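Local structure of tyrosine--tRNA ligase, mitochondrial (Coccidioides posadasii, 5IJX) at residues A[58-63]-A[273-278]; A[224-229]-A[251-256]. The protein probably catalyses the ATP-dependent attachment of L-tyrosine to tRNA(Tyr), this chain being the class I catalytic part of a longer mitochondrial synthetase. All coordinates share one frame; numbering follows the deposited sequence.

Overall arrangement
From the N terminus, the chain passes through helix 54-63, which supplies 58-63, and runs on through strands 67-72, 99-104 and 164-168 before reaching helix 217-229. There 224-229 opens the shorter loop of contact 2, closed by 251-256 on helix 243-259 after strand 233-239. The following loop holds 273-278, which returns to 58-63 and closes the longer loop, so the loop of contact 2 falls wholly within that of contact 1 along the chain. The two join directly: P278 packs on F225, and N277 and P278 pack on K254. Contact 1 ties an early helix to the connection entering strand 279-283; contact 2 pairs the helices before and after strand 233-239.

Contact 1. Residues A[58-63]-A[273-278]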
loop_
_atom_site.group_PDB
_atom_site.type_symbol
_atom_site.label_atom_id
_atom_site.label_comp_id
_atom_site.label_asym_id
_atom_site.label_seq_id
_atom_site.Cartn_x
_atom_site.Cartn_y
_atom_site.Cartn_z
ATOM N N ASP A 58 8.532 16.244 -28.167
ATOM C CA ASP A 58 9.603 16.622 -29.083
ATOM C C ASP A 58 10.386 17.807 -28.526
ATOM O O ASP A 58 11.624 17.810 -28.518
ATOM C CB ASP A 58 9.013 16.958 -30.454
ATOM C CG ASP A 58 10.022 16.821 -31.575
ATOM O OD1 ASP A 58 11.104 16.240 -31.341
ATOM O OD2 ASP A 58 9.728 17.282 -32.698
ATOM N N LYS A 59 9.665 18.819 -28.039
ATOM C CA LYS A 59 10.301 19.981 -27.428
ATOM C C LYS A 59 11.167 19.574 -26.243
ATOM O O LYS A 59 12.318 20.009 -26.119
ATOM C CB LYS A 59 9.225 20.978 -26.996
ATOM C CG LYS A 59 9.750 22.311 -26.494
ATOM C CD LYS A 59 8.600 23.279 -26.230
ATOM C CE LYS A 59 8.224 23.317 -24.763
ATOM N NZ LYS A 59 6.880 23.927 -24.539
ATOM N N LEU A 60 10.623 18.741 -25.353
ATOM C CA LEU A 60 11.372 18.297 -24.183
ATOM C C LEU A 60 12.688 17.649 -24.593
ATOM O O LEU A 60 13.766 18.060 -24.149
ATOM C CB LEU A 60 10.527 17.318 -23.366
ATOM C CG LEU A 60 11.239 16.635 -22.194
ATOM C CD1 LEU A 60 11.536 17.633 -21.085
ATOM C CD2 LEU A 60 10.413 15.477 -21.671
ATOM N N ILE A 61 12.614 16.621 -25.440
ATOM C CA ILE A 61 13.812 15.880 -25.817
ATOM C C ILE A 61 14.809 16.801 -26.505
ATOM O O ILE A 61 16.021 16.715 -26.274
ATOM C CB ILE A 61 13.436 14.680 -26.706
ATOM C CG1 ILE A 61 12.449 13.767 -25.968
ATOM C CG2 ILE A 61 14.683 13.907 -27.111
ATOM C CD1 ILE A 61 11.942 12.597 -26.791
ATOM N N THR A 62 14.318 17.699 -27.360
ATOM C CA THR A 62 15.219 18.597 -28.075
ATOM C C THR A 62 15.930 19.547 -27.116
ATOM O O THR A 62 17.125 19.824 -27.278
ATOM C CB THR A 62 14.438 19.381 -29.131
ATOM O OG1 THR A 62 13.860 18.467 -30.072
ATOM C CG2 THR A 62 15.346 20.348 -29.870
ATOM N N ARG A 63 15.217 20.052 -26.110
ATOM C CA ARG A 63 15.757 21.059 -25.207
ATOM C C ARG A 63 16.463 20.478 -23.985
ATOM O O ARG A 63 17.138 21.228 -23.271
ATOM C CB ARG A 63 14.639 21.983 -24.711
ATOM C CG ARG A 63 14.186 23.050 -25.691
ATOM C CD ARG A 63 13.812 24.316 -24.934
ATOM N NE ARG A 63 12.940 25.201 -25.702
ATOM C CZ ARG A 63 12.092 26.071 -25.159
ATOM N NH1 ARG A 63 11.982 26.170 -23.839
ATOM N NH2 ARG A 63 11.341 26.838 -25.935
ATOM N N PRO A 273 6.222 24.427 -18.029
ATOM C CA PRO A 273 5.762 23.129 -17.506
ATOM C C PRO A 273 6.085 21.964 -18.421
ATOM O O PRO A 273 6.355 20.860 -17.933
ATOM C CB PRO A 273 4.246 23.321 -17.356
ATOM C CG PRO A 273 4.026 24.796 -17.377
ATOM C CD PRO A 273 5.102 25.358 -18.244
ATOM N N ASP A 274 6.065 22.175 -19.740
ATOM C CA ASP A 274 6.360 21.095 -20.674
ATOM C C ASP A 274 7.740 20.494 -20.446
ATOM O O ASP A 274 7.977 19.347 -20.842
ATOM C CB ASP A 274 6.245 21.605 -22.111
ATOM C CG ASP A 274 4.821 21.960 -22.492
ATOM O OD1 ASP A 274 3.960 22.007 -21.588
ATOM O OD2 ASP A 274 4.564 22.197 -23.690
ATOM N N LEU A 275 8.654 21.237 -19.823
ATOM C CA LEU A 275 9.992 20.736 -19.539
ATOM C C LEU A 275 10.086 20.009 -18.205
ATOM O O LEU A 275 11.122 19.396 -17.923
ATOM C CB LEU A 275 10.998 21.893 -19.560
ATOM C CG LEU A 275 11.139 22.630 -20.894
ATOM C CD1 LEU A 275 12.096 23.803 -20.756
ATOM C CD2 LEU A 275 11.607 21.688 -21.990
ATOM N N ALA A 276 9.037 20.060 -17.383
ATOM C CA ALA A 276 9.033 19.415 -16.080
ATOM C C ALA A 276 8.095 18.219 -15.994
ATOM O O ALA A 276 8.100 17.527 -14.971
ATOM C CB ALA A 276 8.642 20.429 -14.993
ATOM N N ASN A 277 7.303 17.951 -17.034
ATOM C CA ASN A 277 6.238 16.965 -16.955
ATOM C C ASN A 277 6.702 15.605 -17.452
ATOM O O ASN A 277 7.695 15.492 -18.177
ATOM C CB ASN A 277 5.037 17.424 -17.778
ATOM C CG ASN A 277 4.177 18.430 -17.045
ATOM O OD1 ASN A 277 4.512 18.867 -15.946
ATOM N ND2 ASN A 277 3.060 18.807 -17.655
ATOM N N PRO A 278 5.990 14.545 -17.077
ATOM C CA PRO A 278 6.288 13.215 -17.608
ATOM C C PRO A 278 5.577 12.953 -18.926
ATOM O O PRO A 278 4.509 13.496 -19.212
ATOM C CB PRO A 278 5.760 12.290 -16.503
ATOM C CG PRO A 278 4.587 13.036 -15.958
ATOM C CD PRO A 278 4.965 14.496 -16.020
#
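K59 and L60 of helix 54-63 meet D274 and L275 of the loop leading into strand 279-283, one pair by charge and the other by apolar packing. The K59 side chain crosses that of D274 at about a right angle. Its CG lies anti to the backbone N and the chain bends at chi3 (98°), which turns the ammonium group toward the loop. K59 NZ forms a salt bridge with D274 OD2 at 3.0 Å, approaching from above the carboxylate plane, 42° out of it. At the crossing K59 CE comes within 3.7 Å of D274 CB. D272, just before the loop segment, takes a second salt bridge from the same ammonium, so the lysine is shared between two aspartates, which would probably favour its charged form.

Next to this polar pair, L60 pushes its CD1 branch against the loop backbone, 3.6 Å from L275 O and 3.8 Å from L275 CA. The two leucine side chains meet through their methyls, L60 CD1 lying 4.2 Å from L275 CD2. L275 CD2 also reaches back to the helix, 4.0 Å from L60 CA. The other branch of L275 serves R63: its CD1 comes obliquely to the guanidinium, 3.9 Å from R63 NH1, and these two side chains cross nearly at right angles.

Further bonds fix the loop backbone that receives L60: L275 O accepts from K64, D274 O is bonded to the Y279 hydroxyl, and N277 O accepts from Q234 on strand 233-239. The contact is a surface junction between a helix and a loop, joined by a salt bridge beside leucine packing, at the surface of the Rossmann-like catalytic domain of class I synthetases, where the loop enters strand 279-283 of the central sheet.

Contact 2. Residues A[224-229]-A[251-256]; sequences DFWYLF and DAIKGI. With TYR (tyrosine), chain B.
I253 points from helix 243-259 into a pocket of three aromatic side chains on helix 217-229, and rings enclose both of its branches. CD1 stands over one face of F225, 3.7 Å from the ring centroid, but displaced toward the rim, and also touches F229 CB. CG2 sits centrally over a face of F229, 3.8 Å from the centroid and 6° off the normal, and also meets W226 CE3 at 3.8 Å. One turn on, I256 continues the CH-pi contacts: its CD1 lies 3.8 Å from the centroid of the W226 five-membered ring, while its CG2 touches CH2 and CZ2 of the six-membered ring. In F229, CG anti to the backbone N (chi1 -178°) carries the ring out to where its face meets I253 CG2.

The short helical segments cross at -58° with their axes 9.7 Å apart. Farther out, P278 also touches I253, W265 touches F229, and V184 and L185 of helix 178-186 border I256.

One residue before F225, D224 OD2 accepts a hydrogen bond from the hydroxyl of the bound tyrosine (OH to OD2, 3.2 Å). N169 also bonds OD2, while W172 and W173 hold OD1, fixing the carboxylate. Helix 217-229 therefore carries both this aromatic-aliphatic helix packing and D224 of the tyrosine pocket, and F225 touches the pocket residue Q236, within a class I Rossmann-like catalytic domain.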
loop_
_atom_site.group_PDB
_atom_site.type_symbol
_atom_site.label_atom_id
_atom_site.label_comp_id
_atom_site.label_asym_id
_atom_site.label_seq_id
_atom_site.Cartn_x
_atom_site.Cartn_y
_atom_site.Cartn_z
ATOM N N ASP A 224 7.057 3.286 -9.500
ATOM C CA ASP A 224 8.324 3.107 -10.199
ATOM C C ASP A 224 8.614 4.321 -11.070
ATOM O O ASP A 224 9.719 4.882 -11.037
ATOM C CB ASP A 224 8.293 1.834 -11.050
ATOM C CG ASP A 224 8.244 0.570 -10.221
ATOM O OD1 ASP A 224 8.464 0.644 -8.994
ATOM O OD2 ASP A 224 7.998 -0.504 -10.808
ATOM N N PHE A 225 7.614 4.752 -11.847
ATOM C CA PHE A 225 7.785 5.929 -12.693
ATOM C C PHE A 225 8.153 7.161 -11.873
ATOM O O PHE A 225 8.996 7.957 -12.288
ATOM C CB PHE A 225 6.508 6.189 -13.490
ATOM C CG PHE A 225 6.696 7.089 -14.687
ATOM C CD1 PHE A 225 7.922 7.679 -14.961
ATOM C CD2 PHE A 225 5.634 7.348 -15.538
ATOM C CE1 PHE A 225 8.083 8.501 -16.058
ATOM C CE2 PHE A 225 5.791 8.168 -16.639
ATOM C CZ PHE A 225 7.018 8.745 -16.899
ATOM N N TRP A 226 7.515 7.349 -10.717
ATOM C CA TRP A 226 7.815 8.505 -9.878
ATOM C C TRP A 226 9.227 8.417 -9.314
ATOM O O TRP A 226 9.983 9.400 -9.335
ATOM C CB TRP A 226 6.770 8.592 -8.765
ATOM C CG TRP A 226 7.079 9.527 -7.640
ATOM C CD1 TRP A 226 7.234 9.198 -6.325
ATOM C CD2 TRP A 226 7.244 10.947 -7.720
ATOM N NE1 TRP A 226 7.491 10.323 -5.581
ATOM C CE2 TRP A 226 7.505 11.411 -6.414
ATOM C CE3 TRP A 226 7.203 11.870 -8.768
ATOM C CZ2 TRP A 226 7.723 12.757 -6.130
ATOM C CZ3 TRP A 226 7.421 13.205 -8.484
ATOM C CH2 TRP A 226 7.676 13.637 -7.175
ATOM N N TYR A 227 9.604 7.234 -8.830
ATOM C CA TYR A 227 10.947 7.017 -8.307
ATOM C C TYR A 227 11.999 7.384 -9.343
ATOM O O TYR A 227 12.951 8.115 -9.047
ATOM C CB TYR A 227 11.091 5.557 -7.873
ATOM C CG TYR A 227 12.461 5.184 -7.352
ATOM C CD1 TYR A 227 12.736 5.199 -5.991
ATOM C CD2 TYR A 227 13.476 4.802 -8.221
ATOM C CE1 TYR A 227 13.988 4.854 -5.510
ATOM C CE2 TYR A 227 14.730 4.460 -7.750
ATOM C CZ TYR A 227 14.980 4.483 -6.395
ATOM O OH TYR A 227 16.230 4.138 -5.930
ATOM N N LEU A 228 11.843 6.887 -10.574
ATOM C CA LEU A 228 12.786 7.236 -11.631
ATOM C C LEU A 228 12.635 8.685 -12.073
ATOM O O LEU A 228 13.597 9.275 -12.576
ATOM C CB LEU A 228 12.601 6.299 -12.823
ATOM C CG LEU A 228 12.856 4.825 -12.513
ATOM C CD1 LEU A 228 12.487 3.956 -13.705
ATOM C CD2 LEU A 228 14.311 4.609 -12.118
ATOM N N PHE A 229 11.451 9.266 -11.887
ATOM C CA PHE A 229 11.224 10.662 -12.242
ATOM C C PHE A 229 12.069 11.581 -11.377
ATOM O O PHE A 229 12.690 12.522 -11.883
ATOM C CB PHE A 229 9.738 10.994 -12.102
ATOM C CG PHE A 229 9.382 12.405 -12.491
ATOM C CD1 PHE A 229 9.096 12.723 -13.809
ATOM C CD2 PHE A 229 9.311 13.408 -11.537
ATOM C CE1 PHE A 229 8.760 14.019 -14.168
ATOM C CE2 PHE A 229 8.974 14.702 -11.889
ATOM C CZ PHE A 229 8.697 15.007 -13.207
ATOM N N ASP A 251 -0.356 10.914 -15.150
ATOM C CA ASP A 251 -1.360 11.559 -14.317
ATOM C C ASP A 251 -1.030 11.419 -12.839
ATOM O O ASP A 251 -1.316 12.327 -12.049
ATOM C CB ASP A 251 -2.741 10.977 -14.605
ATOM C CG ASP A 251 -3.229 11.312 -16.002
ATOM O OD1 ASP A 251 -2.670 12.246 -16.618
ATOM O OD2 ASP A 251 -4.177 10.651 -16.482
ATOM N N ALA A 252 -0.418 10.302 -12.445
ATOM C CA ALA A 252 -0.029 10.138 -11.050
ATOM C C ALA A 252 1.027 11.169 -10.672
ATOM O O ALA A 252 0.843 11.955 -9.733
ATOM C CB ALA A 252 0.478 8.715 -10.806
ATOM N N ILE A 253 2.131 11.202 -11.422
ATOM C CA ILE A 253 3.214 12.133 -11.116
ATOM C C ILE A 253 2.693 13.562 -11.109
ATOM O O ILE A 253 2.937 14.326 -10.168
ATOM C CB ILE A 253 4.370 11.960 -12.120
ATOM C CG1 ILE A 253 4.995 10.571 -11.964
ATOM C CG2 ILE A 253 5.416 13.062 -11.925
ATOM C CD1 ILE A 253 6.047 10.244 -12.996
ATOM N N LYS A 254 1.979 13.949 -12.167
ATOM C CA LYS A 254 1.380 15.276 -12.201
ATOM C C LYS A 254 0.571 15.526 -10.936
ATOM O O LYS A 254 0.727 16.563 -10.279
ATOM C CB LYS A 254 0.514 15.427 -13.452
ATOM C CG LYS A 254 1.329 15.428 -14.746
ATOM C CD LYS A 254 0.455 15.481 -15.989
ATOM C CE LYS A 254 1.300 15.617 -17.251
ATOM N NZ LYS A 254 0.532 15.311 -18.494
ATOM N N GLY A 255 -0.266 14.558 -10.552
ATOM C CA GLY A 255 -1.057 14.724 -9.343
ATOM C C GLY A 255 -0.196 15.036 -8.136
ATOM O O GLY A 255 -0.557 15.865 -7.297
ATOM N N ILE A 256 0.962 14.382 -8.037
ATOM C CA ILE A 256 1.886 14.665 -6.943
ATOM C C ILE A 256 2.372 16.106 -7.025
ATOM O O ILE A 256 2.345 16.847 -6.034
ATOM C CB ILE A 256 3.057 13.666 -6.968
ATOM C CG1 ILE A 256 2.541 12.262 -6.648
ATOM C CG2 ILE A 256 4.145 14.081 -5.982
ATOM C CD1 ILE A 256 3.589 11.177 -6.770
HETATM N N TYR B . 3.826 -3.838 -17.115
HETATM C CA TYR B . 5.001 -4.374 -17.791
HETATM C C TYR B . 4.679 -5.713 -18.457
HETATM O O TYR B . 5.317 -6.118 -19.432
HETATM C CB TYR B . 6.157 -4.545 -16.799
HETATM C CG TYR B . 6.524 -3.286 -16.033
HETATM C CD1 TYR B . 6.476 -2.036 -16.636
HETATM C CD2 TYR B . 6.920 -3.353 -14.703
HETATM C CE1 TYR B . 6.812 -0.888 -15.935
HETATM C CE2 TYR B . 7.257 -2.213 -13.995
HETATM C CZ TYR B . 7.202 -0.984 -14.613
HETATM O OH TYR B . 7.539 0.149 -13.906
HETATM O OXT TYR B . 3.769 -6.426 -18.031
#